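PDB 6Z8H: variant surface glycoprotein MITat 1.13 from Trypanosoma brucei, which probably forms, as a GPI-anchored glycoprotein, part of the parasite's surface coat, whose antigenic switching helps the trypanosome evade the host immune response. Local coordinates for residues A[205-210]-A[219-224]; A[50-55]-A[100-105]; A[56-61]-A[281-286]; A[269-272]-A[276-279]. All coordinates share one frame; numbering follows the deposited sequence.

How the contacts relate
From the N terminus, helix 34-75 supplies two consecutive six-residue segments. Residues 50-55 meet 100-105 of helix 78-129 in contact 2, closing a helical hairpin, whereas 56-61 wait for 281-286 in contact 3. Contacts 2 and 3 therefore cross, and they touch through Leu102, whose CD1 lies 3.6 Å from Glu59 CB. Contacts 1 and 4 both lie within the span between 56-61 and 281-286. Contact 1 is local, within the connection between two sheet strands, its centre about 73 Å from that of contact 3. Contact 4 turns the chain out of helix 260-273 into a loop that leads directly to 281-286, which contact 3 lays on helix 34-75, while contact 2 pairs the two long helices.

Contact 1 (A[205-210]-A[219-224]); sequences VGQSSS and NTHLTL
The carboxamide of Gln207 lies stacked over one face of the His221 imidazole, the two planes only 16° apart. Its CD sits 3.5 Å above the ring plane and is displaced toward the rim, 3.6 Å from His221 NE2, so the amide overlaps the outer, nitrogen-bearing part of the ring. Gln207 CG lies over the same face in a CH-pi contact, 4.0 Å from the ring centroid. The chain reaches this position because it bends at the second torsion (chi2 95°), turning the flat group nearly parallel to the imidazole. Stacked in this way, the amide directs NE2 at the carbonyl oxygen of Asn219. That hydrogen bond is modelled at 2.5 Å with an N-H...O angle of 149°, a separation so short that its exact length is doubtful. Strands 194-202 and 221-229 are antiparallel neighbours in the five-stranded sheet, and both segments belong to the excursion that joins them and its return into the second strand. The Cys201–Cys211 disulfide ties the end of strand 194-202 to a point farther round the loop. Within this loop, Gly206 and Gln207 both have positive phi, which turns the chain and brings the Gln207 side chain toward the returning strand. At the margin, Val205 CG2 lies 3.5 Å from Asn219 ND2, a van der Waals contact; the amide nitrogen has its hydrogen-bonding partner in Glu217. His221 also touches Lys137 and Glu139 of the adjacent strand 135-139.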
# COMPACT_ATOMS: atom_id res chain seq x y z
N VAL A 205 -56.47 -25.78 6.98
CA VAL A 205 -56.33 -26.49 5.72
C VAL A 205 -56.22 -25.48 4.59
O VAL A 205 -57.01 -24.53 4.51
CB VAL A 205 -57.52 -27.45 5.49
CG1 VAL A 205 -57.24 -28.36 4.27
CG2 VAL A 205 -57.81 -28.28 6.72
N GLY A 206 -55.26 -25.68 3.72
CA GLY A 206 -55.00 -24.74 2.65
C GLY A 206 -54.09 -23.58 3.02
O GLY A 206 -53.63 -22.88 2.11
N GLN A 207 -53.82 -23.36 4.30
CA GLN A 207 -52.93 -22.29 4.76
C GLN A 207 -53.37 -20.94 4.18
O GLN A 207 -52.57 -20.21 3.58
CB GLN A 207 -51.47 -22.60 4.45
CG GLN A 207 -50.94 -23.87 5.12
CD GLN A 207 -51.02 -25.09 4.21
OE1 GLN A 207 -50.90 -24.98 2.99
NE2 GLN A 207 -51.20 -26.26 4.80
N SER A 208 -54.64 -20.60 4.40
CA SER A 208 -55.20 -19.33 3.97
C SER A 208 -55.58 -18.42 5.13
O SER A 208 -55.80 -17.23 4.90
CB SER A 208 -56.43 -19.55 3.09
OG SER A 208 -57.44 -20.27 3.78
N SER A 209 -55.63 -18.93 6.35
CA SER A 209 -56.05 -18.15 7.49
C SER A 209 -54.79 -17.75 8.25
O SER A 209 -53.66 -18.11 7.87
CB SER A 209 -57.06 -18.92 8.36
OG SER A 209 -56.41 -19.68 9.37
N SER A 210 -54.99 -17.03 9.34
CA SER A 210 -53.89 -16.52 10.14
C SER A 210 -53.87 -17.20 11.50
O SER A 210 -54.91 -17.60 12.02
CB SER A 210 -54.02 -15.00 10.29
OG SER A 210 -53.36 -14.54 11.45
N ASN A 219 -51.95 -28.65 9.56
CA ASN A 219 -51.68 -28.14 8.22
C ASN A 219 -50.84 -26.87 8.25
O ASN A 219 -50.65 -26.26 7.20
CB ASN A 219 -52.99 -27.87 7.47
CG ASN A 219 -53.82 -29.11 7.33
OD1 ASN A 219 -53.60 -29.92 6.42
ND2 ASN A 219 -54.78 -29.28 8.23
N THR A 220 -50.40 -26.43 9.43
CA THR A 220 -49.78 -25.11 9.58
C THR A 220 -48.37 -25.03 8.96
O THR A 220 -47.59 -25.98 9.04
CB THR A 220 -49.74 -24.74 11.07
OG1 THR A 220 -51.08 -24.55 11.58
CG2 THR A 220 -48.95 -23.45 11.32
N HIS A 221 -48.11 -23.94 8.25
CA HIS A 221 -46.78 -23.59 7.78
C HIS A 221 -46.23 -22.46 8.63
O HIS A 221 -46.85 -21.40 8.74
CB HIS A 221 -46.76 -23.19 6.30
CG HIS A 221 -47.04 -24.33 5.36
ND1 HIS A 221 -46.78 -24.26 4.01
CD2 HIS A 221 -47.58 -25.55 5.58
CE1 HIS A 221 -47.14 -25.40 3.43
NE2 HIS A 221 -47.61 -26.20 4.37
N LEU A 222 -45.04 -22.66 9.20
CA LEU A 222 -44.37 -21.66 10.03
C LEU A 222 -43.01 -21.42 9.41
O LEU A 222 -42.22 -22.36 9.30
CB LEU A 222 -44.18 -22.17 11.45
CG LEU A 222 -43.46 -21.32 12.50
CD1 LEU A 222 -44.12 -19.99 12.72
CD2 LEU A 222 -43.43 -22.11 13.82
N THR A 223 -42.75 -20.18 9.00
CA THR A 223 -41.52 -19.83 8.28
C THR A 223 -40.83 -18.71 9.05
O THR A 223 -41.46 -17.71 9.34
CB THR A 223 -41.71 -19.36 6.85
OG1 THR A 223 -42.62 -20.22 6.18
CG2 THR A 223 -40.41 -19.27 6.09
N LEU A 224 -39.58 -18.92 9.44
CA LEU A 224 -38.76 -17.91 10.09
C LEU A 224 -37.48 -17.70 9.28
O LEU A 224 -36.81 -18.66 8.94
CB LEU A 224 -38.42 -18.34 11.51
CG LEU A 224 -39.66 -18.72 12.34
CD1 LEU A 224 -39.27 -19.21 13.71
CD2 LEU A 224 -40.56 -17.52 12.46

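Contact 2 (A[50-55]-A[100-105]); sequences SKYADG and RELATA. With SO4 (sulfate ion), chain G.
Tyr52 carries its CG opposite the backbone nitrogen (chi1 -175°), which sends the ring across to helix 78-129, while Leu102 answers with CG beside its backbone nitrogen and an extended second torsion that holds its two methyls against Tyr52 and Gly55. Leu102 CD2 comes to 3.8 Å from Tyr52 CE1, approaching the ring obliquely in an off-centre CH-pi contact, 29° from the normal. The other methyl, CD1, rests 3.5 Å from Gly55 O. With only hydrogens on its CA, Gly55 allows the leucine to lie close to the helix backbone, and Ala105 CB adds an edge-on contact, 4.0 Å from Tyr52 CE1. These residues line the inner side of an antiparallel helical hairpin, the long rod on which the variant surface glycoprotein N-terminal domain is built; the axes of the two short segments approach to 10.7 Å, with their N-to-C directions 146° apart. At its far end the tyrosine turns polar: the OH donates a 2.9 Å hydrogen bond to O2 of a sulfate, probably from the crystallisation liquor, whose sulfur lies in the ring plane. Arg106 and both Tyr52 and Arg106 of the second subunit also bind that sulfate, placing it between the paired chains.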
# COMPACT_ATOMS: atom_id res chain seq x y z
N SER A 50 -2.81 6.55 -8.34
CA SER A 50 -2.34 6.73 -9.71
C SER A 50 -1.47 7.97 -9.81
O SER A 50 -0.42 7.94 -10.44
CB SER A 50 -3.52 6.86 -10.67
OG SER A 50 -3.08 6.64 -12.01
N LYS A 51 -1.87 9.06 -9.14
CA LYS A 51 -1.03 10.26 -9.14
C LYS A 51 0.26 10.02 -8.37
O LYS A 51 1.32 10.53 -8.75
CB LYS A 51 -1.79 11.43 -8.54
CG LYS A 51 -2.96 11.93 -9.40
CD LYS A 51 -2.55 12.49 -10.77
CE LYS A 51 -3.75 13.01 -11.56
NZ LYS A 51 -3.40 13.40 -12.95
N TYR A 52 0.19 9.31 -7.25
CA TYR A 52 1.40 8.99 -6.50
C TYR A 52 2.37 8.20 -7.37
O TYR A 52 3.57 8.52 -7.40
CB TYR A 52 1.03 8.21 -5.22
CG TYR A 52 2.22 7.94 -4.33
CD1 TYR A 52 2.68 8.91 -3.43
CD2 TYR A 52 2.88 6.73 -4.37
CE1 TYR A 52 3.77 8.68 -2.63
CE2 TYR A 52 3.98 6.50 -3.58
CZ TYR A 52 4.40 7.46 -2.69
OH TYR A 52 5.50 7.21 -1.90
N ALA A 53 1.87 7.21 -8.11
CA ALA A 53 2.73 6.43 -9.00
C ALA A 53 3.32 7.28 -10.11
O ALA A 53 4.47 7.08 -10.52
CB ALA A 53 1.93 5.26 -9.59
N ASP A 54 2.54 8.23 -10.62
CA ASP A 54 3.08 9.17 -11.59
C ASP A 54 4.24 9.91 -10.95
O ASP A 54 5.28 10.12 -11.58
CB ASP A 54 2.00 10.17 -11.98
CG ASP A 54 0.92 9.58 -12.85
OD1 ASP A 54 1.14 8.49 -13.43
OD2 ASP A 54 -0.16 10.20 -12.96
N GLY A 55 4.08 10.32 -9.69
CA GLY A 55 5.16 11.01 -9.03
C GLY A 55 6.39 10.13 -8.85
O GLY A 55 7.53 10.59 -9.02
N ARG A 100 10.82 15.54 -1.78
CA ARG A 100 10.20 15.92 -0.52
C ARG A 100 8.69 15.81 -0.59
O ARG A 100 8.04 15.38 0.37
CB ARG A 100 10.60 17.34 -0.13
CG ARG A 100 12.04 17.38 0.26
CD ARG A 100 12.53 18.75 0.77
NE ARG A 100 13.92 18.69 1.21
CZ ARG A 100 14.31 18.48 2.47
NH1 ARG A 100 13.41 18.31 3.42
NH2 ARG A 100 15.61 18.45 2.75
N GLU A 101 8.12 16.16 -1.74
CA GLU A 101 6.68 16.00 -1.93
C GLU A 101 6.29 14.53 -1.82
O GLU A 101 5.23 14.21 -1.25
CB GLU A 101 6.29 16.58 -3.29
CG GLU A 101 6.23 18.11 -3.28
CD GLU A 101 5.86 18.73 -4.64
OE1 GLU A 101 5.84 18.01 -5.67
OE2 GLU A 101 5.63 19.95 -4.66
N LEU A 102 7.06 13.64 -2.43
CA LEU A 102 6.78 12.22 -2.32
C LEU A 102 6.90 11.74 -0.88
O LEU A 102 6.05 10.98 -0.42
CB LEU A 102 7.66 11.42 -3.27
CG LEU A 102 7.30 11.48 -4.74
CD1 LEU A 102 8.36 10.98 -5.65
CD2 LEU A 102 5.99 10.67 -4.95
N ALA A 103 7.92 12.17 -0.15
CA ALA A 103 8.08 11.70 1.23
C ALA A 103 6.93 12.18 2.12
O ALA A 103 6.49 11.45 3.01
CB ALA A 103 9.43 12.18 1.77
N THR A 104 6.41 13.38 1.86
CA THR A 104 5.26 13.87 2.63
C THR A 104 3.99 13.07 2.28
O THR A 104 3.19 12.71 3.16
CB THR A 104 5.06 15.37 2.36
OG1 THR A 104 6.22 16.08 2.83
CG2 THR A 104 3.82 15.93 3.07
N ALA A 105 3.82 12.78 0.99
CA ALA A 105 2.62 12.07 0.55
C ALA A 105 2.64 10.61 0.98
O ALA A 105 1.56 10.03 1.23
CB ALA A 105 2.52 12.11 -0.97
S SO4 G . 6.20 3.71 -2.19
O1 SO4 G . 6.79 3.84 -0.88
O2 SO4 G . 6.65 4.79 -3.03
O3 SO4 G . 4.77 3.76 -2.07
O4 SO4 G . 6.59 2.46 -2.77

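Contact 3 (A[56-61]-A[281-286]); sequences INNERE and SSLITD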
# COMPACT_ATOMS: atom_id res chain seq x y z
N ILE A 56 6.19 8.86 -8.51
CA ILE A 56 7.31 7.94 -8.37
C ILE A 56 8.07 7.80 -9.68
O ILE A 56 9.30 7.84 -9.71
CB ILE A 56 6.81 6.57 -7.86
CG1 ILE A 56 6.38 6.71 -6.41
CG2 ILE A 56 7.82 5.50 -8.08
CD1 ILE A 56 7.49 6.69 -5.41
N ASN A 57 7.34 7.64 -10.78
CA ASN A 57 7.97 7.58 -12.10
C ASN A 57 8.70 8.88 -12.43
O ASN A 57 9.82 8.85 -12.94
CB ASN A 57 6.90 7.26 -13.15
CG ASN A 57 6.38 5.84 -13.03
OD1 ASN A 57 7.12 4.91 -12.71
ND2 ASN A 57 5.08 5.68 -13.28
N ASN A 58 8.11 10.01 -12.06
CA ASN A 58 8.74 11.29 -12.37
C ASN A 58 10.03 11.44 -11.58
O ASN A 58 11.00 12.02 -12.08
CB ASN A 58 7.80 12.44 -12.06
CG ASN A 58 6.67 12.57 -13.07
OD1 ASN A 58 6.68 11.96 -14.14
ND2 ASN A 58 5.73 13.41 -12.74
N GLU A 59 10.05 10.98 -10.33
CA GLU A 59 11.27 11.06 -9.52
C GLU A 59 12.35 10.20 -10.13
O GLU A 59 13.54 10.56 -10.08
CB GLU A 59 10.98 10.63 -8.08
CG GLU A 59 12.08 10.89 -7.06
CD GLU A 59 13.22 9.89 -7.05
OE1 GLU A 59 13.06 8.72 -7.48
OE2 GLU A 59 14.32 10.27 -6.58
N ARG A 60 11.99 9.03 -10.66
CA ARG A 60 12.99 8.20 -11.32
C ARG A 60 13.57 8.93 -12.52
O ARG A 60 14.79 8.94 -12.72
CB ARG A 60 12.40 6.85 -11.75
CG ARG A 60 13.31 6.03 -12.65
CD ARG A 60 12.67 4.73 -13.14
NE ARG A 60 11.74 4.94 -14.24
CZ ARG A 60 10.44 4.69 -14.19
NH1 ARG A 60 9.88 4.18 -13.09
NH2 ARG A 60 9.68 4.92 -15.25
N GLU A 61 12.71 9.56 -13.32
CA GLU A 61 13.17 10.31 -14.48
C GLU A 61 13.97 11.53 -14.07
O GLU A 61 14.97 11.84 -14.72
CB GLU A 61 11.99 10.74 -15.36
CG GLU A 61 11.29 9.62 -16.08
CD GLU A 61 10.21 10.11 -17.01
OE1 GLU A 61 10.08 11.33 -17.23
OE2 GLU A 61 9.47 9.25 -17.52
N SER A 281 5.10 16.42 -9.59
CA SER A 281 4.53 16.59 -10.92
C SER A 281 5.47 17.31 -11.89
O SER A 281 5.19 17.30 -13.09
CB SER A 281 3.20 17.35 -10.87
OG SER A 281 3.34 18.68 -10.41
N SER A 282 6.57 17.91 -11.41
CA SER A 282 7.44 18.72 -12.26
C SER A 282 8.60 17.87 -12.76
O SER A 282 9.11 17.01 -12.03
CB SER A 282 7.99 19.90 -11.46
OG SER A 282 6.95 20.78 -11.09
N LEU A 283 9.01 18.12 -14.00
CA LEU A 283 10.07 17.37 -14.66
C LEU A 283 11.19 18.30 -15.10
O LEU A 283 10.95 19.35 -15.69
CB LEU A 283 9.56 16.61 -15.88
CG LEU A 283 8.70 15.36 -15.67
CD1 LEU A 283 8.19 14.89 -17.03
CD2 LEU A 283 9.46 14.24 -14.98
N ILE A 284 12.43 17.88 -14.82
CA ILE A 284 13.61 18.58 -15.30
C ILE A 284 13.58 18.74 -16.81
O ILE A 284 14.07 19.74 -17.33
CB ILE A 284 14.86 17.81 -14.82
CG1 ILE A 284 15.05 18.00 -13.32
CG2 ILE A 284 16.12 18.28 -15.56
CD1 ILE A 284 16.00 17.03 -12.67
N THR A 285 13.00 17.78 -17.53
CA THR A 285 12.98 17.83 -18.99
C THR A 285 11.89 18.77 -19.53
O THR A 285 11.76 18.91 -20.74
CB THR A 285 12.78 16.43 -19.57
OG1 THR A 285 11.62 15.85 -18.97
CG2 THR A 285 13.98 15.53 -19.34
N ASP A 286 11.14 19.43 -18.65
CA ASP A 286 10.16 20.44 -19.02
C ASP A 286 10.81 21.83 -18.90
O ASP A 286 11.06 22.31 -17.78
CB ASP A 286 8.95 20.32 -18.11
CG ASP A 286 7.91 21.38 -18.37
OD1 ASP A 286 8.09 22.17 -19.32
OD2 ASP A 286 6.92 21.42 -17.60
O HOH W 1 11.75 13.31 -18.13
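Leu283 pushes one methyl, CD2, between the side chains of Asn58 and Glu61, which stand one helical turn apart on residues 56-61. Its CG lies beside its own backbone nitrogen (chi1 -74°) and the chain then runs extended, bringing CD2 to 3.7 Å from Asn58 OD1 and to the same distance from Glu61 OE1. The leucine crosses Asn58 at about a right angle, whereas it passes Glu61 more obliquely. Both helix residues place CG opposite their carbonyl carbon, but they end differently. The short Asn58 side chain sets ND2 3.9 Å from Ser281 CA and donates a hydrogen bond to the carbonyl of Cys280. Glu61 stretches out beyond CG, and its OE1 accepts a 2.7 Å hydrogen bond from a water that also pairs with Thr285 OG1, so the carboxylate is linked to the loop through solvent. On another side of the helix, Arg60 NH1 donates to Asn57 OD1 at 2.9 Å, 22° out of the carbonyl plane. Nearby, Asn62 grips the loop backbone at Ser282 O and Ile284 N. The loop itself makes a type I beta turn from Leu283 to Asp286, where Asp286 serves as N-cap of helix 287-291. This is a connecting loop laid against the long helical hairpin of a variant surface glycoprotein N-terminal domain, with the Cys98–Cys280 disulfide joining it covalently just upstream.

Contact 4 (A[269-272]-A[276-279]); sequences KAIR and ASTP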
# COMPACT_ATOMS: atom_id res chain seq x y z
N LYS A 269 -9.44 12.47 2.59
CA LYS A 269 -9.42 13.90 2.86
C LYS A 269 -8.06 14.33 3.42
O LYS A 269 -7.57 15.43 3.11
CB LYS A 269 -10.53 14.29 3.83
CG LYS A 269 -10.60 15.78 4.06
CD LYS A 269 -11.85 16.19 4.79
CE LYS A 269 -12.01 17.70 4.81
NZ LYS A 269 -13.14 18.15 5.67
N ALA A 270 -7.42 13.48 4.23
CA ALA A 270 -6.11 13.83 4.79
C ALA A 270 -5.08 14.09 3.70
O ALA A 270 -4.19 14.94 3.87
CB ALA A 270 -5.61 12.73 5.72
N ILE A 271 -5.16 13.36 2.59
CA ILE A 271 -4.24 13.59 1.50
C ILE A 271 -4.48 14.96 0.90
O ILE A 271 -3.55 15.74 0.68
CB ILE A 271 -4.35 12.48 0.43
CG1 ILE A 271 -4.03 11.11 1.00
CG2 ILE A 271 -3.42 12.80 -0.76
CD1 ILE A 271 -4.33 9.99 0.03
N ARG A 272 -5.75 15.29 0.65
CA ARG A 272 -6.09 16.58 0.07
C ARG A 272 -5.73 17.73 1.01
O ARG A 272 -5.19 18.75 0.58
CB ARG A 272 -7.58 16.61 -0.28
CG ARG A 272 -8.02 15.46 -1.17
CD ARG A 272 -9.37 15.74 -1.81
NE ARG A 272 -10.38 15.99 -0.80
CZ ARG A 272 -11.12 15.05 -0.23
NH1 ARG A 272 -10.97 13.77 -0.55
NH2 ARG A 272 -12.00 15.40 0.70
N ALA A 276 -1.19 16.86 -0.91
CA ALA A 276 -0.30 15.78 -1.31
C ALA A 276 -0.88 14.89 -2.40
O ALA A 276 -0.38 13.77 -2.61
CB ALA A 276 0.07 14.94 -0.09
N SER A 277 -1.93 15.35 -3.09
CA SER A 277 -2.58 14.50 -4.08
C SER A 277 -1.76 14.29 -5.34
O SER A 277 -1.94 13.28 -6.02
CB SER A 277 -3.94 15.10 -4.46
OG SER A 277 -4.82 15.21 -3.36
N THR A 278 -0.86 15.20 -5.69
CA THR A 278 -0.14 15.13 -6.96
C THR A 278 1.32 15.44 -6.73
O THR A 278 1.84 16.45 -7.23
CB THR A 278 -0.73 16.08 -8.01
OG1 THR A 278 -0.77 17.44 -7.51
CG2 THR A 278 -2.15 15.69 -8.45
N PRO A 279 2.02 14.61 -5.97
CA PRO A 279 3.43 14.87 -5.68
C PRO A 279 4.32 14.67 -6.89
O PRO A 279 4.08 13.85 -7.76
CB PRO A 279 3.77 13.83 -4.60
CG PRO A 279 2.82 12.68 -4.92
CD PRO A 279 1.53 13.34 -5.39
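Ile271, in the last turn of helix 260-273, offers its carbonyl oxygen to Ala276 N, five residues on, at 3.1 Å and with a nearly straight N-H...O angle of 167°. This i to i+5 span is a 6→1 bond at the helix C terminus, as in a Schellman motif, and beyond it the chain leaves the helix. Among the side chains, Ile271 makes the main apolar contact: its CG2, opposite the backbone nitrogen, lies 4.1 Å from Ala276 CB. The same methyl packs 3.8 Å from Ser277 OG, and that hydroxyl oxygen sits 3.9 Å from Arg272 CG. Beyond that carbon the arginine bends at chi3 (-57°) and folds back, so that one guanidinium face lies over Lys269 CA, 3.5 Å from the plane. Its NE makes a salt bridge to Glu183 while NH1 is hydrogen-bonded to Tyr48 OH, fixing the group's rotation. The helix end and its loop lie against both arms of the long hairpin: Ile271 reaches Tyr48 of helix 34-75 and Leu108 and Ala112 of helix 78-129, and farther along Pro279 packs on Tyr52 and Leu102.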